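Local coordinates for adhesin (Streptococcus sanguinis SK1 = NCTC 7863, PDB 6VS7), which probably binds sialylated host glycans through its Siglec-like domains, as expected of a streptococcal surface adhesin of the GspA/SrpA family, at residues A[32-37]-A[63-68]; A[36-41]-A[100-105]; A[41-46]-A[112-117]; A[88-93]-A[124-129]. One frame throughout, in Å; residues are numbered along the deposited sequence.

Contact 1 of 4, residues A[32-37]-A[63-68]; sequences SGRVNR and NLSVPG
The guanidinium of Arg34 spreads over the backbone of Ser65 and Val66, so that Ser65 O and Val66 N lie over one of its faces. Arg34 NH2 comes within 3.1 Å of Ser65 O, where the angle is too poor for a hydrogen bond. With CG anti to the backbone N (chi1 177°) and the chain extended as far as NE, the arginine runs alongside Pro67, and Arg34 CG lies 3.5 Å from Val66 O. What fixes the group is Asn36: Arg34 NE donates to Asn36 OD1 at 2.7 Å, with the acceptor 25° out of the guanidinium plane. The same OD1 rests 3.1 Å from Ser65 CB. Ser65 N donates to Val35 O at 3.0 Å. Leu64 reaches past this bond, placing CD2 3.3 Å from Asn36 O. At the far end a water bridges Ser32 O and Gly68 N, while Ser32 OG accepts from Arg34 N in an ST turn that leads into the strand. Asn69 OD1 accepts from Val35 N, and Ala70 pairs with Gly33 through the backbone. This is a long loop laid along strand 35-41, outermost in its sheet, beside that strand's classic beta bulge at Asn36 and Arg37.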
# COMPACT_ATOMS: atom_id res chain seq x y z
N SER A 32 23.49 23.42 51.22
CA SER A 32 23.09 24.81 51.19
C SER A 32 22.03 25.19 50.15
O SER A 32 21.39 26.19 50.30
CB SER A 32 24.30 25.64 50.92
OG SER A 32 24.72 25.49 49.59
N GLY A 33 21.90 24.39 49.10
CA GLY A 33 21.01 24.62 48.02
C GLY A 33 21.64 25.52 47.01
O GLY A 33 20.99 25.93 46.13
N ARG A 34 22.90 25.83 47.19
CA ARG A 34 23.60 26.67 46.25
C ARG A 34 24.97 26.20 45.78
O ARG A 34 25.81 25.91 46.57
CB ARG A 34 23.74 28.09 46.80
CG ARG A 34 24.54 29.02 45.91
CD ARG A 34 24.56 30.43 46.39
NE ARG A 34 25.34 31.32 45.57
CZ ARG A 34 25.31 32.63 45.69
NH1 ARG A 34 24.58 33.18 46.59
NH2 ARG A 34 26.03 33.37 44.92
N VAL A 35 25.15 26.18 44.48
CA VAL A 35 26.42 25.86 43.87
C VAL A 35 26.87 27.04 43.03
O VAL A 35 26.16 27.53 42.22
CB VAL A 35 26.40 24.57 43.04
CG1 VAL A 35 27.59 24.48 42.11
CG2 VAL A 35 26.28 23.39 43.96
N ASN A 36 28.08 27.48 43.26
CA ASN A 36 28.61 28.62 42.56
C ASN A 36 29.41 28.39 41.29
O ASN A 36 29.51 29.24 40.47
CB ASN A 36 29.49 29.45 43.48
CG ASN A 36 28.69 30.24 44.51
OD1 ASN A 36 27.53 30.07 44.68
ND2 ASN A 36 29.36 31.11 45.18
N ARG A 37 30.09 27.27 41.20
CA ARG A 37 30.91 26.98 40.04
C ARG A 37 30.76 25.51 39.68
O ARG A 37 30.56 24.67 40.55
CB ARG A 37 32.40 27.29 40.28
CG ARG A 37 32.68 28.72 40.70
CD ARG A 37 34.14 28.89 41.05
NE ARG A 37 34.98 28.96 39.86
CZ ARG A 37 36.21 28.44 39.79
NH1 ARG A 37 36.91 28.54 38.67
NH2 ARG A 37 36.71 27.79 40.84
N ASN A 63 22.40 28.48 35.51
CA ASN A 63 21.89 29.09 36.73
C ASN A 63 22.90 29.13 37.87
O ASN A 63 22.54 28.95 39.03
CB ASN A 63 20.63 28.37 37.18
CG ASN A 63 19.47 29.28 37.18
OD1 ASN A 63 19.24 29.99 38.16
ND2 ASN A 63 18.74 29.31 36.07
N LEU A 64 24.14 29.41 37.56
CA LEU A 64 25.20 29.46 38.54
C LEU A 64 25.08 30.50 39.62
O LEU A 64 24.65 31.58 39.42
CB LEU A 64 26.54 29.67 37.89
CG LEU A 64 27.25 28.49 37.30
CD1 LEU A 64 28.49 28.90 36.56
CD2 LEU A 64 27.63 27.50 38.35
N SER A 65 25.56 30.11 40.78
CA SER A 65 25.56 30.91 41.97
C SER A 65 24.35 31.78 42.25
O SER A 65 24.43 32.94 42.31
CB SER A 65 26.86 31.67 42.13
OG SER A 65 26.92 32.69 41.26
N VAL A 66 23.22 31.12 42.41
CA VAL A 66 22.00 31.72 42.82
C VAL A 66 21.45 30.83 43.93
O VAL A 66 21.67 29.65 43.93
CB VAL A 66 20.97 31.94 41.69
CG1 VAL A 66 21.54 32.69 40.50
CG2 VAL A 66 20.32 30.66 41.31
N PRO A 67 20.77 31.43 44.90
CA PRO A 67 20.24 30.62 46.00
C PRO A 67 19.15 29.66 45.55
O PRO A 67 18.32 29.98 44.69
CB PRO A 67 19.68 31.67 46.98
CG PRO A 67 20.43 32.93 46.63
CD PRO A 67 20.61 32.87 45.15
N GLY A 68 19.16 28.47 46.14
CA GLY A 68 18.19 27.45 45.79
C GLY A 68 18.41 26.79 44.44
O GLY A 68 17.52 26.06 43.99
O HOH W 1 20.55 28.26 48.51

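Contact 2 of 4, residues A[36-41]-A[100-105]; sequences NRVIVR and VRAEDA. With CA (calcium ion), chain C.
Arg37 and Glu103 form the polar pair at the bulge end of this antiparallel ladder, lying side by side and pointing the same way. Arg37 has two conformers; in the one given here its NH2 meets Glu103 OE2 near the guanidinium plane at 3.5 Å, a weak and tentative salt bridge, with the two planar groups turned 68° apart. In this conformer the bend at chi3 (76°) carries the guanidinium across Ile39, whose CD1 sits over one face. On the same side of the sheet Arg41 NH2 and Arg101 NH1 are 3.7 Å apart; a water accepts weakly from both, and each cation has firmer partners, Ala46 O for Arg41 and Asp47 with Thr110 O for Arg101. These anions and carbonyls probably offset the like charges.

The backbone sets these positions. Glu103 O accepts from both Asn36 N (2.9 Å) and Arg37 N (3.2 Å), which defines a classic beta bulge. Beyond it regular pairing resumes: Ile39 N reaches Arg101 O at 2.8 Å with a nearly straight N-H, 168°, and Arg101 N returns to Ile39 O. Val38, Val40, Val100 and Ala102 occupy the other face, with Val40 CG2 4.3 Å from Val100 CG2. Past the bulge, Asp104 OD2 binds a calcium ion at 2.5 Å, together with Asp2, Asp30 and Thr4 O.

Strand 35-41 is the outermost strand of its sheet; 95-104 separates it from 119-125. The valine face packs on Ile8, Leu76 and Thr78 of the other sheet, and on Phe120 of strand 119-125.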
# COMPACT_ATOMS: atom_id res chain seq x y z
N ASN A 36 28.08 27.48 43.26
CA ASN A 36 28.61 28.62 42.56
C ASN A 36 29.41 28.39 41.29
O ASN A 36 29.51 29.24 40.47
CB ASN A 36 29.49 29.45 43.48
CG ASN A 36 28.69 30.24 44.51
OD1 ASN A 36 27.53 30.07 44.68
ND2 ASN A 36 29.36 31.11 45.18
N ARG A 37 30.09 27.27 41.20
CA ARG A 37 30.91 26.98 40.04
C ARG A 37 30.76 25.51 39.68
O ARG A 37 30.56 24.67 40.55
CB ARG A 37 32.40 27.29 40.28
CG ARG A 37 32.68 28.72 40.70
CD ARG A 37 34.14 28.89 41.05
NE ARG A 37 34.98 28.96 39.86
CZ ARG A 37 36.21 28.44 39.79
NH1 ARG A 37 36.91 28.54 38.67
NH2 ARG A 37 36.71 27.79 40.84
N VAL A 38 30.91 25.20 38.40
CA VAL A 38 30.83 23.86 37.89
C VAL A 38 31.85 23.89 36.76
O VAL A 38 31.74 24.63 35.86
CB VAL A 38 29.48 23.39 37.37
CG1 VAL A 38 29.64 22.02 36.76
CG2 VAL A 38 28.44 23.33 38.45
N ILE A 39 32.85 23.06 36.83
CA ILE A 39 33.92 23.08 35.88
C ILE A 39 34.19 21.76 35.18
O ILE A 39 34.03 20.73 35.76
CB ILE A 39 35.14 23.50 36.68
CG1 ILE A 39 35.05 24.95 37.07
CG2 ILE A 39 36.44 23.30 35.98
CD1 ILE A 39 35.81 25.26 38.33
N VAL A 40 34.51 21.81 33.89
CA VAL A 40 34.91 20.65 33.12
C VAL A 40 36.30 20.91 32.58
O VAL A 40 36.49 21.84 31.89
CB VAL A 40 33.95 20.37 31.96
CG1 VAL A 40 34.27 19.05 31.31
CG2 VAL A 40 32.54 20.43 32.45
N ARG A 41 37.23 20.09 32.93
CA ARG A 41 38.59 20.26 32.52
C ARG A 41 39.39 19.01 32.28
O ARG A 41 39.01 17.97 32.65
CB ARG A 41 39.33 21.05 33.58
CG ARG A 41 39.13 20.58 34.99
CD ARG A 41 40.41 20.19 35.64
NE ARG A 41 41.00 21.07 36.56
CZ ARG A 41 42.28 21.17 36.90
NH1 ARG A 41 43.24 20.47 36.37
NH2 ARG A 41 42.57 22.01 37.80
N VAL A 100 35.09 16.69 36.20
CA VAL A 100 34.01 17.62 36.51
C VAL A 100 34.14 17.98 37.98
O VAL A 100 34.26 17.10 38.84
CB VAL A 100 32.62 17.04 36.18
CG1 VAL A 100 31.52 17.99 36.60
CG2 VAL A 100 32.49 16.78 34.67
N ARG A 101 34.15 19.28 38.26
CA ARG A 101 34.28 19.77 39.62
C ARG A 101 33.16 20.74 39.93
O ARG A 101 32.65 21.43 39.04
CB ARG A 101 35.62 20.47 39.83
CG ARG A 101 36.83 19.58 39.56
CD ARG A 101 38.11 20.35 39.78
NE ARG A 101 38.45 20.40 41.19
CZ ARG A 101 39.58 20.90 41.67
NH1 ARG A 101 40.49 21.42 40.85
NH2 ARG A 101 39.81 20.88 42.97
N ALA A 102 32.81 20.84 41.21
CA ALA A 102 31.81 21.81 41.65
C ALA A 102 32.25 22.41 42.97
O ALA A 102 32.92 21.76 43.78
CB ALA A 102 30.42 21.18 41.78
N GLU A 103 31.85 23.66 43.18
CA GLU A 103 32.28 24.47 44.32
C GLU A 103 31.07 25.21 44.88
O GLU A 103 30.34 25.87 44.12
CB GLU A 103 33.37 25.45 43.90
CG GLU A 103 33.92 26.31 45.04
CD GLU A 103 35.07 27.20 44.58
OE1 GLU A 103 34.98 28.43 44.77
OE2 GLU A 103 36.07 26.66 44.04
N ASP A 104 30.85 25.11 46.19
CA ASP A 104 29.67 25.74 46.77
C ASP A 104 29.98 27.19 47.11
O ASP A 104 31.08 27.69 46.86
CB ASP A 104 29.17 24.94 47.98
CG ASP A 104 30.21 24.82 49.09
OD1 ASP A 104 31.18 25.61 49.10
OD2 ASP A 104 30.05 23.94 49.97
N ALA A 105 29.01 27.90 47.71
CA ALA A 105 29.24 29.30 48.04
C ALA A 105 30.24 29.47 49.18
O ALA A 105 30.84 30.54 49.30
CB ALA A 105 27.93 29.99 48.39
CA CA C . 28.28 22.48 50.85
O HOH W 2 39.66 23.48 38.55
O HOH W 3 27.13 21.13 51.78

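Contact 3 of 4, residues A[41-46]-A[112-117]; sequences RNIEGA and LVDKQS
Ile43 and Leu112 make the tight part of this contact: their CD1 methyls are 3.5 Å apart, closer than usual for two carbons, as the side chains meet at a slant. Ile43 CG1 is anti to the backbone N (chi1 178°), and the following turn at chi2 (68°) places CD1 between Leu112 and the backbone of Asp114, 3.6 Å from Asp114 CA. The Asp114 side chain crosses Ile43 at about a right angle, its OD1 lying 3.7 Å from Ile43 CG1. Leu112 CD1 also sits over one face of the Arg41 guanidinium, displaced toward its rim and 4.0 Å from NH1.

No hydrogen bond spans the two segments, and only 222 Å² is buried between them. Several polar groups bond within their own loop. Arg41 NH2 donates to Ala46 O at a short 2.5 Å, and NH1 adds a weak bond to Asn42 O, consistent with the 41-46 loop folding round the arginine. In the partner loop Ser117 OG accepts from Val113 N at 2.8 Å with an N-H angle of 169°, and Val113 O takes both Gln116 N and Ser117 N. The Asp114 end is exposed to solvent, in contrast with buried Arg41. Tyr99 of strand 95-104 touches Ile43, Leu112 and Asp114. The loop after edge strand 35-41 thus meets the loop joining strands 95-104 and 119-125 through a small apolar patch, a loop-to-loop contact on the E-set type beta sandwich of the Siglec-like domain.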
# COMPACT_ATOMS: atom_id res chain seq x y z
N ARG A 41 37.23 20.09 32.93
CA ARG A 41 38.59 20.26 32.52
C ARG A 41 39.39 19.01 32.28
O ARG A 41 39.01 17.97 32.65
CB ARG A 41 39.33 21.05 33.58
CG ARG A 41 39.13 20.58 34.99
CD ARG A 41 40.41 20.19 35.64
NE ARG A 41 41.00 21.07 36.56
CZ ARG A 41 42.28 21.17 36.90
NH1 ARG A 41 43.24 20.47 36.37
NH2 ARG A 41 42.57 22.01 37.80
N ASN A 42 40.53 19.21 31.67
CA ASN A 42 41.53 18.19 31.45
C ASN A 42 42.20 17.88 32.79
O ASN A 42 42.30 18.68 33.59
CB ASN A 42 42.60 18.70 30.53
CG ASN A 42 42.19 18.68 29.10
OD1 ASN A 42 41.07 18.53 28.80
ND2 ASN A 42 43.13 18.80 28.25
N ILE A 43 42.75 16.74 32.98
CA ILE A 43 43.35 16.42 34.27
C ILE A 43 44.58 17.28 34.53
O ILE A 43 44.77 17.80 35.64
CB ILE A 43 43.67 14.92 34.39
CG1 ILE A 43 44.33 14.62 35.74
CG2 ILE A 43 44.52 14.46 33.22
CD1 ILE A 43 43.39 14.79 36.93
N GLU A 44 45.44 17.43 33.54
CA GLU A 44 46.68 18.18 33.72
C GLU A 44 46.49 19.65 34.01
O GLU A 44 45.60 20.25 33.53
CB GLU A 44 47.61 18.01 32.52
CG GLU A 44 48.94 18.78 32.67
CD GLU A 44 50.17 18.02 33.28
OE1 GLU A 44 50.14 16.78 33.47
OE2 GLU A 44 51.19 18.70 33.57
N GLY A 45 47.39 20.20 34.79
CA GLY A 45 47.30 21.60 35.16
C GLY A 45 47.11 21.78 36.65
O GLY A 45 46.78 20.85 37.39
N ALA A 46 47.32 23.02 37.08
CA ALA A 46 47.23 23.33 38.50
C ALA A 46 45.80 23.15 38.99
O ALA A 46 44.85 23.00 38.21
CB ALA A 46 47.71 24.75 38.78
N LEU A 112 40.10 16.73 43.00
CA LEU A 112 40.50 16.34 41.65
C LEU A 112 41.55 15.26 41.82
O LEU A 112 42.68 15.55 42.23
CB LEU A 112 41.06 17.54 40.90
CG LEU A 112 41.31 17.71 39.39
CD1 LEU A 112 42.76 17.50 39.05
CD2 LEU A 112 40.38 16.85 38.50
N VAL A 113 41.18 14.02 41.56
CA VAL A 113 42.08 12.88 41.69
C VAL A 113 42.15 12.16 40.35
O VAL A 113 41.13 11.62 39.89
CB VAL A 113 41.63 11.91 42.79
CG1 VAL A 113 42.66 10.81 42.96
CG2 VAL A 113 41.38 12.66 44.11
N ASP A 114 43.33 12.14 39.74
CA ASP A 114 43.51 11.50 38.44
C ASP A 114 42.97 10.08 38.48
O ASP A 114 43.29 9.31 39.39
CB ASP A 114 45.00 11.50 38.04
CG ASP A 114 45.24 10.94 36.63
OD1 ASP A 114 44.32 10.91 35.79
OD2 ASP A 114 46.38 10.51 36.36
N LYS A 115 42.09 9.77 37.53
CA LYS A 115 41.52 8.44 37.36
C LYS A 115 40.59 8.04 38.49
O LYS A 115 40.16 6.87 38.54
CB LYS A 115 42.61 7.37 37.19
CG LYS A 115 43.42 7.49 35.88
CD LYS A 115 44.21 6.21 35.66
CE LYS A 115 45.09 6.27 34.45
NZ LYS A 115 46.13 5.22 34.58
N GLN A 116 40.25 8.95 39.40
CA GLN A 116 39.38 8.55 40.50
C GLN A 116 38.25 9.53 40.83
O GLN A 116 37.19 9.07 41.25
CB GLN A 116 40.20 8.32 41.77
CG GLN A 116 41.22 7.22 41.63
CD GLN A 116 41.75 6.76 42.96
OE1 GLN A 116 41.04 6.13 43.74
NE2 GLN A 116 43.02 7.08 43.23
N SER A 117 38.43 10.83 40.68
CA SER A 117 37.34 11.73 41.03
C SER A 117 36.33 11.78 39.89
O SER A 117 36.44 11.06 38.90
CB SER A 117 37.88 13.11 41.41
OG SER A 117 38.64 13.68 40.37

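Contact 4 of 4, residues A[88-93]-A[124-129]; sequences HGVGPG and IRPQTE. With CA (calcium ion), chain F.
The loop 88-93 packs on the end of strand 119-125 and the residues after it, which lead to a calcium site shared with Tyr131 and Asp190. Ile124 lies across the His88 ring at about a right angle, and its CG1 makes an off-centre CH-pi contact 4.2 Å from the ring centroid, 29° off the normal. The ring is held by His88 ND1, which donates to Gly89 O at 2.8 Å, in the carbonyl plane and on a lone pair; NE2 bonds to the Tyr96 hydroxyl. Val90 supplies the other apolar contact. Its CG1, anti to the carbonyl carbon (chi1 -85°), settles 3.5 Å from Pro126 N and 3.8 Å from Pro126 CD. Between the backbones a single water lies 2.9 Å from Gly91 O and 2.6 Å from Ile124 O, and accepts from Arg125 NH1. Arg125 also forms a salt bridge with Glu129, NE donating to OE1 at 2.9 Å. Further along, Thr128 binds the calcium ion through O and OG1. With no direct hydrogen bond across the segments, cohesion rests on apolar contacts, an off-centre CH-pi contact and a bridging water, whereas the segment after the strand also carries an ion pair and a metal ligand.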
# COMPACT_ATOMS: atom_id res chain seq x y z
N HIS A 88 37.04 13.32 12.56
CA HIS A 88 37.70 12.87 13.76
C HIS A 88 38.12 11.40 13.66
O HIS A 88 37.49 10.62 13.02
CB HIS A 88 36.76 13.05 14.96
CG HIS A 88 37.45 13.02 16.29
ND1 HIS A 88 37.79 11.85 16.91
CD2 HIS A 88 37.84 14.01 17.11
CE1 HIS A 88 38.36 12.13 18.06
NE2 HIS A 88 38.41 13.43 18.19
N GLY A 89 39.23 11.06 14.28
CA GLY A 89 39.62 9.66 14.32
C GLY A 89 38.59 8.80 15.02
O GLY A 89 37.79 9.27 15.83
N VAL A 90 38.60 7.51 14.69
CA VAL A 90 37.66 6.60 15.35
C VAL A 90 38.39 5.34 15.82
O VAL A 90 37.76 4.30 16.02
CB VAL A 90 36.46 6.24 14.45
CG1 VAL A 90 35.36 7.30 14.56
CG2 VAL A 90 36.90 6.02 12.98
N GLY A 91 39.69 5.44 16.01
CA GLY A 91 40.46 4.39 16.63
C GLY A 91 40.11 4.20 18.10
O GLY A 91 39.35 4.97 18.69
N PRO A 92 40.64 3.14 18.72
CA PRO A 92 40.31 2.89 20.14
C PRO A 92 40.83 3.96 21.07
O PRO A 92 40.27 4.16 22.15
CB PRO A 92 40.96 1.53 20.41
CG PRO A 92 42.08 1.45 19.38
CD PRO A 92 41.52 2.10 18.16
N GLY A 93 41.88 4.69 20.69
CA GLY A 93 42.37 5.79 21.48
C GLY A 93 41.64 7.10 21.29
O GLY A 93 41.98 8.09 21.94
N ILE A 124 34.44 8.45 20.92
CA ILE A 124 34.05 8.82 19.56
C ILE A 124 34.00 7.57 18.70
O ILE A 124 35.02 6.88 18.54
CB ILE A 124 35.02 9.86 18.96
CG1 ILE A 124 35.19 11.08 19.89
CG2 ILE A 124 34.55 10.29 17.57
CD1 ILE A 124 33.83 11.63 20.41
N ARG A 125 32.84 7.29 18.12
CA ARG A 125 32.56 6.12 17.31
C ARG A 125 32.11 6.51 15.90
O ARG A 125 31.58 7.61 15.69
CB ARG A 125 31.47 5.27 17.97
CG ARG A 125 31.78 4.82 19.40
CD ARG A 125 33.11 4.10 19.48
NE ARG A 125 33.11 2.86 18.69
CZ ARG A 125 34.18 2.10 18.49
NH1 ARG A 125 35.37 2.45 18.99
NH2 ARG A 125 34.08 0.99 17.78
N PRO A 126 32.28 5.63 14.91
CA PRO A 126 31.81 5.95 13.56
C PRO A 126 30.30 5.93 13.47
O PRO A 126 29.60 5.29 14.26
CB PRO A 126 32.42 4.83 12.70
CG PRO A 126 32.58 3.67 13.65
CD PRO A 126 32.99 4.34 14.96
N GLN A 127 29.78 6.66 12.48
CA GLN A 127 28.33 6.76 12.35
C GLN A 127 27.68 5.40 12.08
O GLN A 127 26.51 5.20 12.42
CB GLN A 127 27.97 7.74 11.24
CG GLN A 127 27.64 9.12 11.75
CD GLN A 127 27.19 10.05 10.65
OE1 GLN A 127 27.79 10.10 9.58
NE2 GLN A 127 26.13 10.80 10.91
N THR A 128 28.42 4.46 11.49
CA THR A 128 27.85 3.14 11.20
C THR A 128 27.50 2.37 12.46
O THR A 128 26.68 1.44 12.39
CB THR A 128 28.82 2.32 10.34
OG1 THR A 128 28.22 1.06 10.04
CG2 THR A 128 30.11 2.05 11.08
N GLU A 129 28.09 2.70 13.61
CA GLU A 129 27.72 1.99 14.82
C GLU A 129 26.39 2.45 15.39
O GLU A 129 25.78 1.71 16.16
CB GLU A 129 28.81 2.14 15.88
CG GLU A 129 30.04 1.35 15.54
CD GLU A 129 31.02 1.25 16.68
OE1 GLU A 129 30.68 1.63 17.84
OE2 GLU A 129 32.15 0.79 16.41
CA CA F . 25.95 -0.33 11.17
O HOH W 4 36.67 5.34 19.74
O HOH W 5 28.17 -1.49 11.12
O HOH W 6 24.98 -1.36 13.42
O HOH W 7 24.52 -2.79 10.83

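Overall arrangement
Contact 2 is the buried one, a ladder of backbone bonds with a valine face inside; contacts 1, 3 and 4 lie at the surface. Contacts 1 and 2 share Asn36 and Arg37 on strand 35-41, their centres about 10 Å apart, so the loop 63-68 and strand 95-104 both hold that strand. Contact 3 takes over at Arg41, where the strand ends, its centre about 13 Å from that of contact 2, and replaces backbone pairing with methyl packing. Contact 4 stands apart, centres about 30 Å from contact 2, yet reaches the same sheet through strand 119-125. Like contact 3 it lacks direct hydrogen bonds between segments, whereas contact 1 has a backbone bond. Calcium ions mark the chain at contacts 2 and 4.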